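Local coordinates for Lmo1340 protein (Listeria monocytogenes, PDB 4NLM) that is of unknown function but belongs to the YqgU-like six-bladed beta-propeller family and is probably a surface lipoprotein, at residues V232-E237 with P273-N278; L244-R249 with F284-P289; L105-S110 with T115-A120. One frame throughout, in Å; residues are numbered along the deposited sequence.

Interaction 1. Residues V232-E237 with P273-N278; sequences VLLTIE and PYFDTN
Leu234 and Phe275 meet by apolar contact, and Ile236 adds a second touch to the same ring. The CD2 methyl of Leu234 lies over one face of the Phe275 ring in a CH-pi contact. Leu234 CD2 sits 4.0 Å from the centroid of the Phe275 ring, 18° off the ring normal. The methyl is shifted toward the rim, and Phe275 CZ is the ring atom nearest to Leu234 CD2, at 3.9 Å. The two side chains approach from opposite directions. Ile236 comes in obliquely, with its CD1 4.0 Å from CE2 of Phe275. Its extended chain carries CD1 forward to the ring.

These contacts span a wide gap between backbones. The CA atoms of Leu234 and Thr277 are 10.0 Å apart, and no hydrogen bond crosses between the segments. Phe275 reaches over because its CG sits between its own backbone N and carbonyl carbon (chi1 63°), which turns the ring toward the strand.

The fold is a six-bladed propeller of the YqgU-like family. Strand 232-238 pairs with strands 225-229 and 243-249 in an antiparallel arrangement. Residues 273-278 belong to the loop that leads from strand 269-271 to strand 284-289. The Phe275 ring also touches Gln225 and Ala227, and it meets the ring of Phe284.

One hydrogen bond closes within the loop, and another ties it to Ser328. Asn278 N donates to Asp276 OD1 at 2.9 Å, with an N-H...O angle of 153°. This is an Asx turn. The N-H reaches OD1 from above the carboxylate plane. The other carboxylate oxygen, Asp276 OD2, is hydrogen-bonded to Ser328 OG.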
loop_
_atom_site.group_PDB
_atom_site.type_symbol
_atom_site.label_atom_id
_atom_site.label_comp_id
_atom_site.label_asym_id
_atom_site.label_seq_id
_atom_site.Cartn_x
_atom_site.Cartn_y
_atom_site.Cartn_z
ATOM N N VAL A 232 11.216 -9.117 4.360
ATOM C CA VAL A 232 10.626 -9.384 5.668
ATOM C C VAL A 232 9.165 -9.748 5.480
ATOM O O VAL A 232 8.465 -9.061 4.765
ATOM C CB VAL A 232 10.739 -8.170 6.598
ATOM C CG1 VAL A 232 10.024 -8.414 7.925
ATOM C CG2 VAL A 232 12.202 -7.837 6.818
ATOM N N LEU A 233 8.747 -10.833 6.119
ATOM C CA LEU A 233 7.364 -11.226 6.176
ATOM C C LEU A 233 6.826 -10.782 7.537
ATOM O O LEU A 233 7.314 -11.207 8.593
ATOM C CB LEU A 233 7.201 -12.740 6.063
ATOM C CG LEU A 233 5.841 -13.338 6.392
ATOM C CD1 LEU A 233 4.772 -12.805 5.440
ATOM C CD2 LEU A 233 5.819 -14.858 6.365
ATOM N N LEU A 234 5.832 -9.914 7.497
ATOM C CA LEU A 234 5.089 -9.448 8.664
ATOM C C LEU A 234 3.814 -10.262 8.777
ATOM O O LEU A 234 3.117 -10.451 7.778
ATOM C CB LEU A 234 4.684 -7.994 8.484
ATOM C CG LEU A 234 3.674 -7.465 9.515
ATOM C CD1 LEU A 234 4.344 -7.321 10.876
ATOM C CD2 LEU A 234 3.021 -6.166 9.044
ATOM N N THR A 235 3.548 -10.791 9.954
ATOM C CA THR A 235 2.279 -11.420 10.232
ATOM C C THR A 235 1.622 -10.725 11.416
ATOM O O THR A 235 2.292 -10.220 12.312
ATOM C CB THR A 235 2.358 -12.929 10.489
ATOM O OG1 THR A 235 3.198 -13.181 11.596
ATOM C CG2 THR A 235 2.900 -13.679 9.270
ATOM N N ILE A 236 0.295 -10.727 11.418
ATOM C CA ILE A 236 -0.506 -10.157 12.503
ATOM C C ILE A 236 -1.518 -11.217 12.909
ATOM O O ILE A 236 -2.185 -11.805 12.054
ATOM C CB ILE A 236 -1.220 -8.868 12.058
ATOM C CG1 ILE A 236 -0.221 -7.829 11.539
ATOM C CG2 ILE A 236 -2.038 -8.268 13.190
ATOM C CD1 ILE A 236 -0.852 -6.568 10.961
ATOM N N GLU A 237 -1.670 -11.427 14.209
ATOM C CA GLU A 237 -2.591 -12.396 14.730
ATOM C C GLU A 237 -3.076 -11.951 16.113
ATOM O O GLU A 237 -2.389 -11.233 16.808
ATOM C CB GLU A 237 -1.955 -13.791 14.804
ATOM C CG GLU A 237 -0.868 -13.906 15.854
ATOM C CD GLU A 237 -0.022 -15.151 15.692
ATOM O OE1 GLU A 237 -0.373 -16.205 16.259
ATOM O OE2 GLU A 237 1.023 -15.043 15.024
ATOM N N PRO A 273 -4.975 -1.221 13.103
ATOM C CA PRO A 273 -4.596 0.128 12.744
ATOM C C PRO A 273 -3.690 0.162 11.516
ATOM O O PRO A 273 -3.086 -0.863 11.121
ATOM C CB PRO A 273 -3.848 0.631 13.984
ATOM C CG PRO A 273 -4.362 -0.211 15.093
ATOM C CD PRO A 273 -4.559 -1.558 14.469
ATOM N N TYR A 274 -3.549 1.319 10.896
ATOM C CA TYR A 274 -2.674 1.447 9.762
ATOM C C TYR A 274 -1.194 1.274 10.129
ATOM O O TYR A 274 -0.731 1.716 11.182
ATOM C CB TYR A 274 -2.833 2.799 9.072
ATOM C CG TYR A 274 -4.161 2.944 8.369
ATOM C CD1 TYR A 274 -4.410 2.231 7.202
ATOM C CD2 TYR A 274 -5.170 3.764 8.862
ATOM C CE1 TYR A 274 -5.628 2.331 6.553
ATOM C CE2 TYR A 274 -6.389 3.871 8.226
ATOM C CZ TYR A 274 -6.612 3.159 7.072
ATOM O OH TYR A 274 -7.843 3.264 6.454
ATOM N N PHE A 275 -0.438 0.658 9.211
ATOM C CA PHE A 275 1.002 0.576 9.276
ATOM C C PHE A 275 1.556 1.008 7.932
ATOM O O PHE A 275 0.879 0.978 6.911
ATOM C CB PHE A 275 1.509 -0.812 9.721
ATOM C CG PHE A 275 1.155 -1.930 8.783
ATOM C CD1 PHE A 275 1.937 -2.219 7.645
ATOM C CD2 PHE A 275 0.064 -2.727 9.056
ATOM C CE1 PHE A 275 1.565 -3.250 6.802
ATOM C CE2 PHE A 275 -0.297 -3.755 8.200
ATOM C CZ PHE A 275 0.471 -4.028 7.089
ATOM N N ASP A 276 2.823 1.393 7.932
ATOM C CA ASP A 276 3.528 1.783 6.701
ATOM C C ASP A 276 3.916 0.544 5.935
ATOM O O ASP A 276 4.654 -0.313 6.425
ATOM C CB ASP A 276 4.766 2.577 7.110
ATOM C CG ASP A 276 5.758 2.815 5.997
ATOM O OD1 ASP A 276 5.364 2.917 4.826
ATOM O OD2 ASP A 276 6.964 2.894 6.335
ATOM N N THR A 277 3.389 0.403 4.725
ATOM C CA THR A 277 3.700 -0.753 3.903
ATOM C C THR A 277 5.146 -0.803 3.447
ATOM O O THR A 277 5.629 -1.858 3.075
ATOM C CB THR A 277 2.756 -0.776 2.691
ATOM O OG1 THR A 277 2.899 0.443 1.969
ATOM C CG2 THR A 277 1.303 -0.988 3.117
ATOM N N ASN A 278 5.837 0.318 3.527
ATOM C CA ASN A 278 7.207 0.395 3.129
ATOM C C ASN A 278 8.142 0.120 4.316
ATOM O O ASN A 278 8.903 0.987 4.734
ATOM C CB ASN A 278 7.444 1.775 2.542
ATOM C CG ASN A 278 8.709 1.844 1.724
ATOM O OD1 ASN A 278 8.866 1.148 0.689
ATOM N ND2 ASN A 278 9.618 2.702 2.156
#

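Interaction 2. Residues L244-R249 with F284-P289; sequences LLYDFR and FLTFVP
Two water molecules join Tyr246 to strand 284-289, where no direct hydrogen bond is made. Tyr246 OH is 4.0 Å from Thr286 OG1. One water lies in the plane of the Tyr246 ring at its edge, 2.6 Å from Tyr246 OH, and donates to Thr286 OG1. The other is 2.8 Å from Tyr246 OH and donates to Phe287 O. Thr286 OG1 also donates to Phe287 O, 2.9 Å away. That carbonyl oxygen thus accepts from both a hydroxyl and a water.

The rest of the contact is aromatic. Phe248 points the edge of its ring at the face of Phe284 in a T-shaped pair. The Phe248 and Phe284 centroids are 5.1 Å apart and the planes stand at 76°. The closest atoms are Phe248 CZ and Phe284 CD2, 3.6 Å apart. Tyr246 meets Phe284 obliquely through its CD2 atom, 3.9 Å from Phe284 CE2. Phe284 CG lies trans to the backbone N (chi1 177°), which carries the ring across to both partners.

The three rings form a buried aromatic cluster between two sheets of the propeller. The strands run roughly antiparallel, with axes 11.0 Å apart, too far for direct backbone pairing. Tyr246 joins the two parts of the contact: its ring belongs to the aromatic cluster, and its buried OH is linked by the two waters to Thr286 OG1 and Phe287 O.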
loop_
_atom_site.group_PDB
_atom_site.type_symbol
_atom_site.label_atom_id
_atom_site.label_comp_id
_atom_site.label_asym_id
_atom_site.label_seq_id
_atom_site.Cartn_x
_atom_site.Cartn_y
_atom_site.Cartn_z
ATOM N N LEU A 244 -2.910 -7.674 19.998
ATOM C CA LEU A 244 -2.525 -8.149 18.670
ATOM C C LEU A 244 -1.034 -8.379 18.654
ATOM O O LEU A 244 -0.250 -7.583 19.185
ATOM C CB LEU A 244 -2.824 -7.169 17.553
ATOM C CG LEU A 244 -4.240 -7.148 17.031
ATOM C CD1 LEU A 244 -4.339 -6.014 16.035
ATOM C CD2 LEU A 244 -4.614 -8.476 16.403
ATOM N N LEU A 245 -0.652 -9.468 18.016
ATOM C CA LEU A 245 0.746 -9.885 17.903
ATOM C C LEU A 245 1.288 -9.719 16.484
ATOM O O LEU A 245 0.745 -10.310 15.540
ATOM C CB LEU A 245 0.840 -11.336 18.330
ATOM C CG LEU A 245 2.198 -12.026 18.130
ATOM C CD1 LEU A 245 3.320 -11.353 18.890
ATOM C CD2 LEU A 245 2.107 -13.494 18.507
ATOM N N TYR A 246 2.299 -8.868 16.373
ATOM C CA TYR A 246 3.014 -8.590 15.136
ATOM C C TYR A 246 4.313 -9.370 15.160
ATOM O O TYR A 246 5.163 -9.121 16.016
ATOM C CB TYR A 246 3.324 -7.104 14.998
ATOM C CG TYR A 246 2.137 -6.181 14.856
ATOM C CD1 TYR A 246 1.279 -5.930 15.909
ATOM C CD2 TYR A 246 1.932 -5.480 13.700
ATOM C CE1 TYR A 246 0.204 -5.058 15.787
ATOM C CE2 TYR A 246 0.849 -4.632 13.561
ATOM C CZ TYR A 246 0.003 -4.412 14.596
ATOM O OH TYR A 246 -1.073 -3.551 14.478
ATOM N N ASP A 247 4.477 -10.330 14.243
ATOM C CA ASP A 247 5.701 -11.111 14.128
ATOM C C ASP A 247 6.442 -10.738 12.841
ATOM O O ASP A 247 5.824 -10.488 11.802
ATOM C CB ASP A 247 5.429 -12.614 14.131
ATOM C CG ASP A 247 5.232 -13.197 15.508
ATOM O OD1 ASP A 247 5.463 -12.521 16.511
ATOM O OD2 ASP A 247 4.895 -14.399 15.584
ATOM N N PHE A 248 7.757 -10.724 12.938
ATOM C CA PHE A 248 8.647 -10.395 11.841
ATOM C C PHE A 248 9.500 -11.613 11.551
ATOM O O PHE A 248 10.172 -12.144 12.445
ATOM C CB PHE A 248 9.505 -9.195 12.235
ATOM C CG PHE A 248 8.676 -7.961 12.547
ATOM C CD1 PHE A 248 8.081 -7.784 13.787
ATOM C CD2 PHE A 248 8.479 -6.994 11.570
ATOM C CE1 PHE A 248 7.273 -6.667 14.055
ATOM C CE2 PHE A 248 7.704 -5.875 11.840
ATOM C CZ PHE A 248 7.102 -5.714 13.077
ATOM N N ARG A 249 9.458 -12.046 10.297
ATOM C CA ARG A 249 10.191 -13.215 9.859
ATOM C C ARG A 249 11.116 -12.926 8.689
ATOM O O ARG A 249 10.760 -12.128 7.804
ATOM C CB ARG A 249 9.193 -14.290 9.414
ATOM C CG ARG A 249 8.513 -15.044 10.531
ATOM C CD ARG A 249 7.552 -16.075 9.987
ATOM N NE ARG A 249 6.961 -16.929 11.021
ATOM C CZ ARG A 249 5.909 -16.596 11.758
ATOM N NH1 ARG A 249 5.337 -15.419 11.602
ATOM N NH2 ARG A 249 5.431 -17.450 12.652
ATOM N N PHE A 284 9.666 -0.277 11.107
ATOM C CA PHE A 284 8.266 -0.645 10.943
ATOM C C PHE A 284 7.455 0.398 11.713
ATOM O O PHE A 284 7.548 0.510 12.925
ATOM C CB PHE A 284 7.973 -2.030 11.458
ATOM C CG PHE A 284 6.527 -2.407 11.356
ATOM C CD1 PHE A 284 5.955 -2.743 10.145
ATOM C CD2 PHE A 284 5.722 -2.420 12.469
ATOM C CE1 PHE A 284 4.616 -3.079 10.039
ATOM C CE2 PHE A 284 4.375 -2.767 12.368
ATOM C CZ PHE A 284 3.829 -3.084 11.161
ATOM N N LEU A 285 6.710 1.192 10.971
ATOM C CA LEU A 285 5.873 2.268 11.562
ATOM C C LEU A 285 4.438 1.844 11.622
ATOM O O LEU A 285 3.881 1.378 10.633
ATOM C CB LEU A 285 5.938 3.496 10.668
ATOM C CG LEU A 285 7.295 4.143 10.473
ATOM C CD1 LEU A 285 7.294 5.142 9.329
ATOM C CD2 LEU A 285 7.717 4.813 11.746
ATOM N N THR A 286 3.826 1.998 12.796
ATOM C CA THR A 286 2.417 1.642 12.951
ATOM C C THR A 286 1.759 2.513 13.995
ATOM O O THR A 286 2.401 2.961 14.952
ATOM C CB THR A 286 2.248 0.164 13.375
ATOM O OG1 THR A 286 0.873 -0.207 13.411
ATOM C CG2 THR A 286 2.959 -0.161 14.669
ATOM N N PHE A 287 0.462 2.714 13.830
ATOM C CA PHE A 287 -0.351 3.240 14.914
ATOM C C PHE A 287 -0.636 2.114 15.895
ATOM O O PHE A 287 -0.741 0.922 15.533
ATOM C CB PHE A 287 -1.647 3.907 14.385
ATOM C CG PHE A 287 -1.339 5.148 13.669
ATOM C CD1 PHE A 287 -1.108 6.317 14.393
ATOM C CD2 PHE A 287 -1.256 5.197 12.293
ATOM C CE1 PHE A 287 -0.749 7.465 13.748
ATOM C CE2 PHE A 287 -0.905 6.340 11.660
ATOM C CZ PHE A 287 -0.673 7.496 12.388
ATOM N N VAL A 288 -0.766 2.500 17.163
ATOM C CA VAL A 288 -1.009 1.588 18.258
ATOM C C VAL A 288 -2.048 2.239 19.186
ATOM O O VAL A 288 -1.877 3.377 19.549
ATOM C CB VAL A 288 0.297 1.322 19.048
ATOM C CG1 VAL A 288 0.083 0.430 20.224
ATOM C CG2 VAL A 288 1.337 0.678 18.165
ATOM N N PRO A 289 -3.055 1.476 19.618
ATOM C CA PRO A 289 -4.028 2.030 20.546
ATOM C C PRO A 289 -3.464 2.095 21.951
ATOM O O PRO A 289 -2.588 1.335 22.294
ATOM C CB PRO A 289 -5.184 1.007 20.510
ATOM C CG PRO A 289 -4.856 0.071 19.403
ATOM C CD PRO A 289 -3.394 0.100 19.224
HETATM O O HOH W 1 -0.924 -1.989 12.395
HETATM O O HOH W 2 -1.399 -1.661 16.510
#

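Interaction 3. Residues L105-S110 with T115-A120; sequences LYSAES and TMRIIA
Tyr106 brings the CD1 side of its ring against selenomethionine Met116, with Tyr106 CD1 3.8 Å from Met116 CG. The side chains approach at a slant. These residues form a non-hydrogen-bonded pair of an antiparallel beta hairpin. Its strands, 102-108 and 114-120, are the middle two of a four-stranded sheet, as in a propeller blade. The ring is fixed further out, where Tyr106 OH bonds to the carbonyl oxygens of Lys133 and Leu135.

Leu105 with Arg117 and Ser107 with Thr115 are the hydrogen-bonded pairs on either side. Leu105 N donates to Arg117 O at 2.9 Å, and Arg117 N returns a bond to Leu105 O. Ser107 and Thr115 exchange the same two bonds. Between them, Tyr106 CA makes a CA-H...O contact with Thr115 O at 3.4 Å. At the turn, Glu109 and Ser110 both face Lys113, a classic beta bulge.

The side chains of Leu105, Ser107, Thr115 and Arg117 lie on the sheet face opposite Tyr106 and Met116. Leu105 CB packs on Ile119 CD1 at 4.1 Å. Arg117 is modelled in two conformers, and what follows holds for one of them. Its chain is extended, and Thr115 CG2 lies over the centre of the Arg117 guanidinium, 3.8 Å above the plane. Glu89 bridges two side chains: it forms a salt bridge with Arg117 NH1 through OE2 and a hydrogen bond with Ser107 OG through OE1. A water donates to Leu105 O and to Ser107 OG, and it accepts from Arg117 NH2 at 2.7 Å.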
loop_
_atom_site.group_PDB
_atom_site.type_symbol
_atom_site.label_atom_id
_atom_site.label_comp_id
_atom_site.label_asym_id
_atom_site.label_seq_id
_atom_site.Cartn_x
_atom_site.Cartn_y
_atom_site.Cartn_z
ATOM N N LEU A 105 -1.520 2.721 -14.262
ATOM C CA LEU A 105 -2.799 3.399 -14.279
ATOM C C LEU A 105 -3.837 2.428 -14.787
ATOM O O LEU A 105 -3.718 1.892 -15.897
ATOM C CB LEU A 105 -2.773 4.612 -15.210
ATOM C CG LEU A 105 -4.085 5.373 -15.339
ATOM C CD1 LEU A 105 -4.519 5.944 -14.006
ATOM C CD2 LEU A 105 -3.909 6.457 -16.379
ATOM N N TYR A 106 -4.862 2.206 -13.974
ATOM C CA TYR A 106 -6.006 1.410 -14.369
ATOM C C TYR A 106 -7.157 2.395 -14.484
ATOM O O TYR A 106 -7.528 3.043 -13.492
ATOM C CB TYR A 106 -6.281 0.326 -13.344
ATOM C CG TYR A 106 -7.461 -0.576 -13.626
ATOM C CD1 TYR A 106 -7.716 -1.085 -14.901
ATOM C CD2 TYR A 106 -8.352 -0.910 -12.611
ATOM C CE1 TYR A 106 -8.767 -1.925 -15.143
ATOM C CE2 TYR A 106 -9.410 -1.755 -12.859
ATOM C CZ TYR A 106 -9.625 -2.248 -14.120
ATOM O OH TYR A 106 -10.716 -3.079 -14.384
ATOM N N SER A 107 -7.701 2.540 -15.683
ATOM C CA SER A 107 -8.714 3.522 -15.932
ATOM C C SER A 107 -9.733 3.004 -16.944
ATOM O O SER A 107 -9.491 2.050 -17.646
ATOM C CB SER A 107 -8.111 4.827 -16.427
ATOM O OG SER A 107 -7.431 4.693 -17.661
ATOM N N ALA A 108 -10.902 3.650 -16.993
ATOM C CA ALA A 108 -11.964 3.226 -17.882
ATOM C C ALA A 108 -12.423 4.361 -18.780
ATOM O O ALA A 108 -12.637 5.488 -18.344
ATOM C CB ALA A 108 -13.142 2.664 -17.106
ATOM N N GLU A 109 -12.545 4.045 -20.059
ATOM C CA GLU A 109 -13.033 5.005 -21.038
ATOM C C GLU A 109 -14.558 4.966 -21.105
ATOM O O GLU A 109 -15.199 5.952 -21.500
ATOM C CB GLU A 109 -12.416 4.696 -22.413
ATOM C CG GLU A 109 -13.075 5.381 -23.603
ATOM C CD GLU A 109 -12.529 4.932 -24.951
ATOM O OE1 GLU A 109 -11.320 4.632 -25.057
ATOM O OE2 GLU A 109 -13.314 4.903 -25.924
ATOM N N SER A 110 -15.134 3.832 -20.707
ATOM C CA SER A 110 -16.573 3.648 -20.778
ATOM C C SER A 110 -17.011 2.476 -19.914
ATOM O O SER A 110 -16.183 1.790 -19.336
ATOM C CB SER A 110 -16.998 3.389 -22.235
ATOM O OG SER A 110 -16.670 2.074 -22.661
ATOM N N THR A 115 -8.507 -0.056 -19.361
ATOM C CA THR A 115 -7.161 -0.284 -19.790
ATOM C C THR A 115 -6.286 -0.242 -18.577
ATOM O O THR A 115 -6.481 0.579 -17.661
ATOM C CB THR A 115 -6.716 0.852 -20.750
ATOM O OG1 THR A 115 -7.618 1.001 -21.854
ATOM C CG2 THR A 115 -5.356 0.627 -21.280
HETATM N N MSE A 116 -5.274 -1.110 -18.586
HETATM C CA MSE A 116 -4.163 -1.036 -17.639
HETATM C C MSE A 116 -2.989 -0.569 -18.453
HETATM O O MSE A 116 -2.643 -1.200 -19.450
HETATM C CB MSE A 116 -3.773 -2.342 -17.013
HETATM C CG MSE A 116 -4.773 -3.127 -16.246
HETATM SE SE MSE A 116 -4.030 -4.955 -15.953
HETATM C CE MSE A 116 -5.758 -5.304 -15.102
ATOM N N ARG A 117 -2.408 0.559 -18.056
ATOM C CA ARG A 117 -1.241 1.124 -18.707
ATOM C C ARG A 117 -0.066 1.264 -17.766
ATOM O O ARG A 117 -0.262 1.612 -16.590
ATOM C CB ARG A 117 -1.513 2.530 -19.221
ATOM C CG ARG A 117 -2.538 2.622 -20.323
ATOM C CD ARG A 117 -2.702 4.064 -20.760
ATOM N NE ARG A 117 -3.645 4.192 -21.860
ATOM C CZ ARG A 117 -4.953 4.380 -21.711
ATOM N NH1 ARG A 117 -5.737 4.491 -22.776
ATOM N NH2 ARG A 117 -5.475 4.468 -20.493
ATOM N N ILE A 118 1.140 1.020 -18.283
ATOM C CA ILE A 118 2.351 1.304 -17.551
ATOM C C ILE A 118 2.933 2.565 -18.199
ATOM O O ILE A 118 3.145 2.597 -19.419
ATOM C CB ILE A 118 3.372 0.166 -17.643
ATOM C CG1 ILE A 118 2.746 -1.155 -17.201
ATOM C CG2 ILE A 118 4.635 0.504 -16.849
ATOM C CD1 ILE A 118 2.179 -1.171 -15.808
ATOM N N ILE A 119 3.171 3.590 -17.386
ATOM C CA ILE A 119 3.633 4.873 -17.859
ATOM C C ILE A 119 4.967 5.207 -17.244
ATOM O O ILE A 119 5.130 5.107 -16.025
ATOM C CB ILE A 119 2.628 5.948 -17.460
ATOM C CG1 ILE A 119 1.278 5.661 -18.147
ATOM C CG2 ILE A 119 3.109 7.350 -17.812
ATOM C CD1 ILE A 119 0.078 6.328 -17.545
ATOM N N ALA A 120 5.926 5.614 -18.076
ATOM C CA ALA A 120 7.245 5.987 -17.559
ATOM C C ALA A 120 7.205 7.332 -16.873
ATOM O O ALA A 120 6.706 8.301 -17.424
ATOM C CB ALA A 120 8.292 5.994 -18.672
HETATM O O HOH W 3 -5.066 3.325 -18.128
HETATM O O HOH W 4 -9.852 2.455 -21.200
#

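In the fold
Interaction 3 comes first along the chain. It closes the short turn of a hairpin in the sheet that runs from strand 90-96 to strand 126-132, before the other two begin. Interactions 1 and 2 follow and cross, because their segments alternate: 232-237, 244-249, 273-278, then 284-289. Each closes a loop of about 35 residues. Strands 232-238 and 243-249 are neighbours in one sheet, so the two contacts touch, with centres 6 Å apart. Together they tie that sheet to the loop before strand 284-289 and to the strand itself. Interaction 3 lies on the opposite side of the chain's centre, its centre 28 Å from that of interaction 1 and 34 Å from that of interaction 2.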